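Alkane monooxygenase (Geobacillus thermodenitrificans, PDB 3B9O) belongs to the luciferase-like monooxygenases, flavin-dependent enzymes built on a TIM barrel, and holds flavin mononucleotide in its pocket. Local coordinates at residues 42-51 / 384-392; 275-284 / 371-380. One frame throughout, in Å; residues are numbered along the deposited sequence.

Interaction 1 of 2, residues 42-51 / 384-392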
loop_
_atom_site.group_PDB
_atom_site.type_symbol
_atom_site.label_atom_id
_atom_site.label_comp_id
_atom_site.label_asym_id
_atom_site.label_seq_id
_atom_site.Cartn_x
_atom_site.Cartn_y
_atom_site.Cartn_z
ATOM N N LEU A 42 -8.270 14.694 -5.994
ATOM C CA LEU A 42 -8.296 13.577 -5.013
ATOM C C LEU A 42 -7.543 13.889 -3.691
ATOM O O LEU A 42 -8.093 13.737 -2.576
ATOM C CB LEU A 42 -7.813 12.265 -5.650
ATOM C CG LEU A 42 -7.785 11.011 -4.763
ATOM C CD1 LEU A 42 -9.191 10.725 -4.096
ATOM C CD2 LEU A 42 -7.245 9.759 -5.513
ATOM N N ALA A 43 -6.288 14.306 -3.832
ATOM C CA ALA A 43 -5.440 14.610 -2.686
ATOM C C ALA A 43 -6.124 15.669 -1.816
ATOM O O ALA A 43 -6.197 15.527 -0.590
ATOM C CB ALA A 43 -4.041 15.107 -3.157
ATOM N N GLN A 44 -6.688 16.687 -2.473
ATOM C CA GLN A 44 -7.377 17.752 -1.764
ATOM C C GLN A 44 -8.622 17.236 -1.023
ATOM O O GLN A 44 -8.863 17.612 0.133
ATOM C CB GLN A 44 -7.749 18.904 -2.718
ATOM C CG GLN A 44 -6.543 19.786 -3.127
ATOM C CD GLN A 44 -6.914 20.735 -4.268
ATOM O OE1 GLN A 44 -7.417 20.329 -5.342
ATOM N NE2 GLN A 44 -6.705 22.002 -4.031
ATOM N N LEU A 45 -9.416 16.424 -1.720
ATOM C CA LEU A 45 -10.586 15.735 -1.108
ATOM C C LEU A 45 -10.147 14.932 0.142
ATOM O O LEU A 45 -10.756 15.044 1.225
ATOM C CB LEU A 45 -11.299 14.830 -2.133
ATOM C CG LEU A 45 -12.338 13.877 -1.516
ATOM C CD1 LEU A 45 -13.528 14.669 -0.972
ATOM C CD2 LEU A 45 -12.791 12.873 -2.571
ATOM N N LEU A 46 -9.089 14.124 0.014
ATOM C CA LEU A 46 -8.692 13.219 1.102
ATOM C C LEU A 46 -8.218 14.012 2.322
ATOM O O LEU A 46 -8.450 13.610 3.461
ATOM C CB LEU A 46 -7.594 12.229 0.631
ATOM C CG LEU A 46 -8.100 11.297 -0.487
ATOM C CD1 LEU A 46 -7.008 10.327 -0.895
ATOM C CD2 LEU A 46 -9.373 10.533 -0.082
ATOM N N GLU A 47 -7.507 15.109 2.069
ATOM C CA GLU A 47 -7.045 15.966 3.157
ATOM C C GLU A 47 -8.224 16.652 3.841
ATOM O O GLU A 47 -8.244 16.728 5.057
ATOM C CB GLU A 47 -6.016 16.980 2.658
ATOM C CG GLU A 47 -5.501 17.875 3.762
ATOM C CD GLU A 47 -4.080 18.320 3.527
ATOM O OE1 GLU A 47 -3.863 19.487 3.132
ATOM O OE2 GLU A 47 -3.195 17.500 3.713
ATOM N N LYS A 48 -9.210 17.126 3.063
ATOM C CA LYS A 48 -10.475 17.595 3.626
ATOM C C LYS A 48 -11.118 16.525 4.563
ATOM O O LYS A 48 -11.577 16.863 5.662
ATOM C CB LYS A 48 -11.443 18.098 2.519
ATOM C CG LYS A 48 -12.906 18.154 2.941
ATOM C CD LYS A 48 -13.868 18.468 1.731
ATOM C CE LYS A 48 -15.162 17.592 1.776
ATOM N NZ LYS A 48 -16.314 18.145 0.908
ATOM N N GLY A 49 -11.145 15.259 4.141
ATOM C CA GLY A 49 -11.626 14.170 4.994
ATOM C C GLY A 49 -10.695 13.660 6.085
ATOM O O GLY A 49 -10.988 12.634 6.710
ATOM N N LYS A 50 -9.557 14.339 6.284
ATOM C CA LYS A 50 -8.513 13.996 7.297
ATOM C C LYS A 50 -7.879 12.608 7.147
ATOM O O LYS A 50 -7.362 12.063 8.127
ATOM C CB LYS A 50 -8.993 14.208 8.766
ATOM C CG LYS A 50 -9.834 15.456 8.955
ATOM C CD LYS A 50 -9.012 16.716 8.824
ATOM C CE LYS A 50 -9.938 17.936 8.890
ATOM N NZ LYS A 50 -9.129 19.167 8.761
ATOM N N PHE A 51 -7.904 12.043 5.941
ATOM C CA PHE A 51 -7.277 10.744 5.723
ATOM C C PHE A 51 -5.791 10.768 6.127
ATOM O O PHE A 51 -5.131 11.742 5.867
ATOM C CB PHE A 51 -7.377 10.363 4.230
ATOM C CG PHE A 51 -8.651 9.622 3.861
ATOM C CD1 PHE A 51 -9.906 10.205 4.062
ATOM C CD2 PHE A 51 -8.593 8.357 3.288
ATOM C CE1 PHE A 51 -11.080 9.524 3.708
ATOM C CE2 PHE A 51 -9.748 7.687 2.901
ATOM C CZ PHE A 51 -10.995 8.281 3.106
ATOM N N GLY A 384 -17.105 8.710 -5.715
ATOM C CA GLY A 384 -18.253 8.443 -4.868
ATOM C C GLY A 384 -17.929 7.678 -3.582
ATOM O O GLY A 384 -18.381 8.068 -2.495
ATOM N N THR A 385 -17.177 6.580 -3.651
ATOM C CA THR A 385 -16.918 5.921 -2.339
ATOM C C THR A 385 -16.225 6.828 -1.335
ATOM O O THR A 385 -16.650 6.896 -0.201
ATOM C CB THR A 385 -16.442 4.409 -2.328
ATOM O OG1 THR A 385 -15.362 4.090 -1.386
ATOM C CG2 THR A 385 -16.355 3.805 -3.582
ATOM N N PHE A 386 -15.185 7.538 -1.762
ATOM C CA PHE A 386 -14.466 8.431 -0.849
ATOM C C PHE A 386 -15.359 9.601 -0.389
ATOM O O PHE A 386 -15.368 9.974 0.793
ATOM C CB PHE A 386 -13.181 8.959 -1.505
ATOM C CG PHE A 386 -12.103 7.907 -1.731
ATOM C CD1 PHE A 386 -11.180 8.084 -2.756
ATOM C CD2 PHE A 386 -11.962 6.792 -0.889
ATOM C CE1 PHE A 386 -10.129 7.174 -2.952
ATOM C CE2 PHE A 386 -10.942 5.831 -1.116
ATOM C CZ PHE A 386 -10.013 6.028 -2.132
ATOM N N VAL A 387 -16.091 10.206 -1.326
ATOM C CA VAL A 387 -16.995 11.318 -0.998
ATOM C C VAL A 387 -18.071 10.914 0.041
ATOM O O VAL A 387 -18.272 11.597 1.043
ATOM C CB VAL A 387 -17.687 11.888 -2.298
ATOM C CG1 VAL A 387 -18.853 12.861 -1.922
ATOM C CG2 VAL A 387 -16.640 12.590 -3.203
ATOM N N ASP A 388 -18.755 9.800 -0.206
ATOM C CA ASP A 388 -19.746 9.298 0.762
ATOM C C ASP A 388 -19.113 8.977 2.116
ATOM O O ASP A 388 -19.700 9.258 3.159
ATOM C CB ASP A 388 -20.384 8.020 0.247
ATOM C CG ASP A 388 -21.320 8.251 -0.915
ATOM O OD1 ASP A 388 -21.585 9.433 -1.241
ATOM O OD2 ASP A 388 -21.727 7.238 -1.549
ATOM N N PHE A 389 -17.917 8.378 2.094
ATOM C CA PHE A 389 -17.217 8.065 3.337
ATOM C C PHE A 389 -16.933 9.359 4.133
ATOM O O PHE A 389 -17.188 9.434 5.336
ATOM C CB PHE A 389 -15.891 7.323 3.079
ATOM C CG PHE A 389 -15.219 6.839 4.350
ATOM C CD1 PHE A 389 -14.250 7.635 4.983
ATOM C CD2 PHE A 389 -15.592 5.613 4.943
ATOM C CE1 PHE A 389 -13.620 7.198 6.180
ATOM C CE2 PHE A 389 -14.969 5.159 6.138
ATOM C CZ PHE A 389 -13.995 5.964 6.759
ATOM N N ILE A 390 -16.384 10.352 3.449
ATOM C CA ILE A 390 -16.094 11.640 4.045
ATOM C C ILE A 390 -17.351 12.384 4.524
ATOM O O ILE A 390 -17.350 12.936 5.625
ATOM C CB ILE A 390 -15.210 12.517 3.114
ATOM C CG1 ILE A 390 -13.825 11.853 2.993
ATOM C CG2 ILE A 390 -15.072 13.961 3.689
ATOM C CD1 ILE A 390 -12.883 12.381 1.886
ATOM N N GLU A 391 -18.402 12.420 3.712
ATOM C CA GLU A 391 -19.597 13.164 4.129
ATOM C C GLU A 391 -20.375 12.494 5.263
ATOM O O GLU A 391 -20.921 13.187 6.084
ATOM C CB GLU A 391 -20.527 13.435 2.948
ATOM C CG GLU A 391 -19.873 14.277 1.842
ATOM C CD GLU A 391 -20.791 14.537 0.653
ATOM O OE1 GLU A 391 -20.438 15.425 -0.146
ATOM O OE2 GLU A 391 -21.846 13.873 0.502
ATOM N N LEU A 392 -20.453 11.162 5.250
ATOM C CA LEU A 392 -21.329 10.393 6.175
ATOM C C LEU A 392 -20.600 9.606 7.291
ATOM O O LEU A 392 -20.982 9.672 8.458
ATOM C CB LEU A 392 -22.249 9.454 5.377
ATOM C CG LEU A 392 -23.180 10.084 4.330
ATOM C CD1 LEU A 392 -23.973 9.021 3.567
ATOM C CD2 LEU A 392 -24.111 11.093 5.000
#
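Ile390 reaches from helix 384-392 to the end of helix 42-48 and spreads its branches among Leu45, Lys48, Gly49 and Phe51. Its CD1 lies 3.7 Å from Leu45 CD1 and also touches the carbonyl oxygen of Leu45, while CG2 sits 3.7 Å from Gly49 CA. With CG1 anti to the carbonyl carbon (chi1 -66°), the longer branch runs in between Leu45 and the ring of Phe51, and CG2 is left to face Gly49 and the aliphatic CE of Lys48. Gly49, with no side chain, lets the backbones close to 5.2 Å between Gly49 CA and Ile390 CA. Leu45 sends its other methyl, CD2, to Val387 CG2 at 3.9 Å, the two side chains crossing at about a right angle. Both helices pack on the outside of the TIM barrel, running nearly parallel at 22° with axes 10.3 Å apart, and strand 6-12 touches Leu42, Leu46, Phe386 and Phe389 from the barrel wall. The helix 42-48 ends in a Schellman motif with Lys50 as C-prime residue, and the chain then turns to deliver Phe51 to the aromatic cluster. The Phe51 edge points at the face of Phe386 in an offset edge-to-face pair, planes at 72°; toward Phe389 the approach is oblique, with Phe51 CZ 3.8 Å from Phe389 CD1. Leu46 CD2 lies over a face of both rings, above the centre of Phe51 and nearer the rim of Phe386. Leu42 CD1 meets Phe386 CD1 at 3.6 Å.

Interaction 2 of 2, residues 275-284 / 371-380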
loop_
_atom_site.group_PDB
_atom_site.type_symbol
_atom_site.label_atom_id
_atom_site.label_comp_id
_atom_site.label_asym_id
_atom_site.label_seq_id
_atom_site.Cartn_x
_atom_site.Cartn_y
_atom_site.Cartn_z
ATOM N N ILE A 275 4.527 -2.091 15.112
ATOM C CA ILE A 275 3.978 -2.499 13.830
ATOM C C ILE A 275 2.484 -2.158 13.870
ATOM O O ILE A 275 1.770 -2.640 14.751
ATOM C CB ILE A 275 4.160 -4.040 13.576
ATOM C CG1 ILE A 275 5.599 -4.511 13.841
ATOM C CG2 ILE A 275 3.714 -4.392 12.154
ATOM C CD1 ILE A 275 5.758 -6.057 13.942
ATOM N N LYS A 276 1.995 -1.378 12.922
ATOM C CA LYS A 276 0.553 -1.110 12.781
ATOM C C LYS A 276 -0.075 -2.065 11.774
ATOM O O LYS A 276 0.537 -2.406 10.760
ATOM C CB LYS A 276 0.348 0.334 12.318
ATOM C CG LYS A 276 1.005 1.356 13.213
ATOM C CD LYS A 276 0.154 1.631 14.452
ATOM C CE LYS A 276 0.804 2.724 15.313
ATOM N NZ LYS A 276 -0.157 3.458 16.165
ATOM N N MET A 277 -1.288 -2.515 12.068
ATOM C CA MET A 277 -1.969 -3.528 11.248
ATOM C C MET A 277 -3.137 -2.859 10.555
ATOM O O MET A 277 -3.944 -2.210 11.228
ATOM C CB MET A 277 -2.473 -4.658 12.149
ATOM C CG MET A 277 -1.326 -5.373 12.910
ATOM S SD MET A 277 -0.209 -6.309 11.849
ATOM C CE MET A 277 0.992 -6.817 13.078
ATOM N N PHE A 278 -3.194 -2.996 9.225
ATOM C CA PHE A 278 -4.208 -2.384 8.356
ATOM C C PHE A 278 -5.028 -3.482 7.648
ATOM O O PHE A 278 -4.461 -4.435 7.153
ATOM C CB PHE A 278 -3.536 -1.473 7.309
ATOM C CG PHE A 278 -3.037 -0.162 7.884
ATOM C CD1 PHE A 278 -1.830 -0.104 8.588
ATOM C CD2 PHE A 278 -3.787 1.010 7.730
ATOM C CE1 PHE A 278 -1.346 1.134 9.131
ATOM C CE2 PHE A 278 -3.343 2.241 8.290
ATOM C CZ PHE A 278 -2.117 2.290 8.992
ATOM N N ALA A 279 -6.355 -3.374 7.690
ATOM C CA ALA A 279 -7.237 -4.254 6.950
ATOM C C ALA A 279 -7.796 -3.512 5.750
ATOM O O ALA A 279 -7.816 -2.280 5.742
ATOM C CB ALA A 279 -8.376 -4.729 7.857
ATOM N N GLY A 280 -8.210 -4.238 4.710
ATOM C CA GLY A 280 -8.969 -3.613 3.622
ATOM C C GLY A 280 -10.432 -3.534 4.059
ATOM O O GLY A 280 -10.896 -4.322 4.904
ATOM N N ILE A 281 -11.160 -2.557 3.522
ATOM C CA ILE A 281 -12.608 -2.469 3.730
ATOM C C ILE A 281 -13.221 -1.743 2.538
ATOM O O ILE A 281 -12.650 -0.788 2.017
ATOM C CB ILE A 281 -12.987 -1.745 5.085
ATOM C CG1 ILE A 281 -14.529 -1.801 5.319
ATOM C CG2 ILE A 281 -12.452 -0.346 5.128
ATOM C CD1 ILE A 281 -14.979 -1.511 6.742
ATOM N N CYS A 282 -14.364 -2.237 2.083
ATOM C CA CYS A 282 -15.179 -1.532 1.106
ATOM C C CYS A 282 -16.419 -1.023 1.837
ATOM O O CYS A 282 -17.027 -1.748 2.629
ATOM C CB CYS A 282 -15.604 -2.447 -0.045
ATOM S SG CYS A 282 -14.327 -3.493 -0.781
ATOM N N VAL A 283 -16.761 0.244 1.628
ATOM C CA VAL A 283 -17.847 0.852 2.377
ATOM C C VAL A 283 -18.871 1.357 1.368
ATOM O O VAL A 283 -18.512 2.051 0.421
ATOM C CB VAL A 283 -17.355 2.037 3.276
ATOM C CG1 VAL A 283 -18.541 2.792 3.825
ATOM C CG2 VAL A 283 -16.408 1.508 4.431
ATOM N N ILE A 284 -20.132 0.976 1.554
ATOM C CA ILE A 284 -21.218 1.536 0.774
ATOM C C ILE A 284 -22.183 2.088 1.815
ATOM O O ILE A 284 -22.825 1.321 2.583
ATOM C CB ILE A 284 -21.937 0.487 -0.107
ATOM C CG1 ILE A 284 -20.991 -0.124 -1.156
ATOM C CG2 ILE A 284 -23.192 1.131 -0.774
ATOM C CD1 ILE A 284 -21.519 -1.473 -1.770
ATOM N N GLY A 371 -7.627 -6.399 16.820
ATOM C CA GLY A 371 -6.391 -5.648 17.025
ATOM C C GLY A 371 -5.900 -4.935 15.800
ATOM O O GLY A 371 -4.697 -4.697 15.629
ATOM N N ILE A 372 -6.814 -4.561 14.925
ATOM C CA ILE A 372 -6.345 -3.827 13.766
ATOM C C ILE A 372 -6.219 -2.301 14.105
ATOM O O ILE A 372 -6.943 -1.782 14.974
ATOM C CB ILE A 372 -7.090 -4.189 12.434
ATOM C CG1 ILE A 372 -8.429 -3.544 12.315
ATOM C CG2 ILE A 372 -7.217 -5.727 12.125
ATOM C CD1 ILE A 372 -8.322 -2.559 11.240
ATOM N N ASP A 373 -5.291 -1.612 13.442
ATOM C CA ASP A 373 -5.000 -0.212 13.751
ATOM C C ASP A 373 -5.586 0.741 12.733
ATOM O O ASP A 373 -5.730 1.919 13.013
ATOM C CB ASP A 373 -3.482 0.009 13.802
ATOM C CG ASP A 373 -2.826 -0.785 14.913
ATOM O OD1 ASP A 373 -2.045 -1.707 14.612
ATOM O OD2 ASP A 373 -3.135 -0.502 16.089
ATOM N N GLY A 374 -5.896 0.255 11.544
ATOM C CA GLY A 374 -6.399 1.124 10.485
ATOM C C GLY A 374 -6.937 0.328 9.310
ATOM O O GLY A 374 -6.911 -0.901 9.313
ATOM N N PHE A 375 -7.403 1.049 8.306
ATOM C CA PHE A 375 -7.986 0.465 7.120
ATOM C C PHE A 375 -7.444 1.107 5.851
ATOM O O PHE A 375 -7.204 2.333 5.796
ATOM C CB PHE A 375 -9.531 0.628 7.124
ATOM C CG PHE A 375 -10.219 -0.099 8.258
ATOM C CD1 PHE A 375 -10.370 0.522 9.496
ATOM C CD2 PHE A 375 -10.658 -1.406 8.097
ATOM C CE1 PHE A 375 -10.996 -0.128 10.558
ATOM C CE2 PHE A 375 -11.320 -2.064 9.144
ATOM C CZ PHE A 375 -11.470 -1.418 10.380
ATOM N N ASN A 376 -7.322 0.289 4.818
ATOM C CA ASN A 376 -7.209 0.828 3.462
ATOM C C ASN A 376 -8.602 0.795 2.858
ATOM O O ASN A 376 -9.190 -0.301 2.724
ATOM C CB ASN A 376 -6.280 0.007 2.578
ATOM C CG ASN A 376 -4.833 0.338 2.769
ATOM O OD1 ASN A 376 -4.462 1.265 3.490
ATOM N ND2 ASN A 376 -3.977 -0.447 2.103
ATOM N N LEU A 377 -9.144 1.972 2.555
ATOM C CA LEU A 377 -10.469 2.068 1.967
ATOM C C LEU A 377 -10.452 1.803 0.435
ATOM O O LEU A 377 -9.908 2.587 -0.364
ATOM C CB LEU A 377 -11.141 3.403 2.332
ATOM C CG LEU A 377 -12.550 3.707 1.775
ATOM C CD1 LEU A 377 -13.594 2.676 2.214
ATOM C CD2 LEU A 377 -12.981 5.095 2.217
ATOM N N VAL A 378 -11.095 0.694 0.070
ATOM C CA VAL A 378 -11.196 0.205 -1.276
ATOM C C VAL A 378 -12.379 0.904 -1.968
ATOM O O VAL A 378 -13.459 1.073 -1.357
ATOM C CB VAL A 378 -11.422 -1.358 -1.287
ATOM C CG1 VAL A 378 -11.489 -1.903 -2.731
ATOM C CG2 VAL A 378 -10.306 -2.082 -0.482
ATOM N N GLN A 379 -12.179 1.287 -3.232
ATOM C CA GLN A 379 -13.210 1.993 -4.000
ATOM C C GLN A 379 -14.058 1.072 -4.886
ATOM O O GLN A 379 -13.534 0.176 -5.520
ATOM C CB GLN A 379 -12.555 3.040 -4.897
ATOM C CG GLN A 379 -11.722 4.087 -4.134
ATOM C CD GLN A 379 -11.027 5.026 -5.104
ATOM O OE1 GLN A 379 -9.830 4.889 -5.360
ATOM N NE2 GLN A 379 -11.769 5.950 -5.671
ATOM N N TYR A 380 -15.359 1.330 -4.929
ATOM C CA TYR A 380 -16.219 0.780 -5.967
ATOM C C TYR A 380 -16.434 1.809 -7.074
ATOM O O TYR A 380 -16.581 1.442 -8.237
ATOM C CB TYR A 380 -17.594 0.403 -5.415
ATOM C CG TYR A 380 -17.630 -0.830 -4.558
ATOM C CD1 TYR A 380 -17.218 -2.067 -5.047
ATOM C CD2 TYR A 380 -18.148 -0.776 -3.268
ATOM C CE1 TYR A 380 -17.273 -3.238 -4.244
ATOM C CE2 TYR A 380 -18.216 -1.929 -2.462
ATOM C CZ TYR A 380 -17.778 -3.157 -2.970
ATOM O OH TYR A 380 -17.823 -4.293 -2.179
HETATM O O HOH W 1 -2.619 2.778 16.179
#
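Strands 276-284 and 374-378 run parallel as neighbours in the barrel sheet, paired from Phe278 with Gly374 to Ile281 with Leu377, their segment axes at 32°. Ala279 and Ile281 each donate their N-H and accept through their O, so the ladder alternates: Asn376 N to Ala279 O is 2.8 Å, and Val378 N to Ile281 O is nearly straight at 171°. At the entry, Met277 O accepts two N-H groups, from Asp373 in the carbonyl plane and from Gly374, tilted from it. Asp373 returns a bond with its carboxylate: OD1 takes Met277 N at 2.8 Å through its anti lone pair. Lys276 crosses this side chain at about a right angle, and a water accepts from its NZ and donates weakly to Asp373 OD2; Leu416 O also binds NZ. Phe278 lays a ring face over Gly374 N. Ala279, Ile281, Phe375 and Leu377 share one face of the sheet. There Ile281 CG2 presses on Phe375 CD2 at 3.6 Å, and Ile372 CD1, lying over the rim of a Phe375 face, touches Ala279 CB at 4.0 Å. Cys282 SG meets Val378 CB at 3.6 Å and approaches the Tyr380 ring obliquely. Ile284 CD1 lies against Tyr380 CE2, while the hydroxyl of Tyr380 bonds Leu344 O. Asn376 OD1 accepts from Asn8 ND2. The carboxylate bond, with the backbone bond returned by Asp373 N, implies that the pairing starts before strand 374-378 itself, where a side-chain oxygen stands in for a peptide carbonyl.

In the fold
Strand 374-378 of interaction 2 leads directly into helix 384-399, which carries one side of interaction 1, so strand pairing and helix packing are successive layers of one part of the barrel; the centres of interactions 1 and 2 are about 15 Å apart. Leu377 joins them: its CD2 lies 3.5 Å from Phe389 CG, its carbonyl oxygen 3.5 Å from Phe386 CE2, and its side chain also touches Phe51. Asn376, the residue before it, on the other face of the sheet, brings its side chain to about 6 Å from the bound flavin mononucleotide. The Phe386 side chain is about 14 Å from the same ligand, which places interaction 1 behind the wall that interaction 2 helps build.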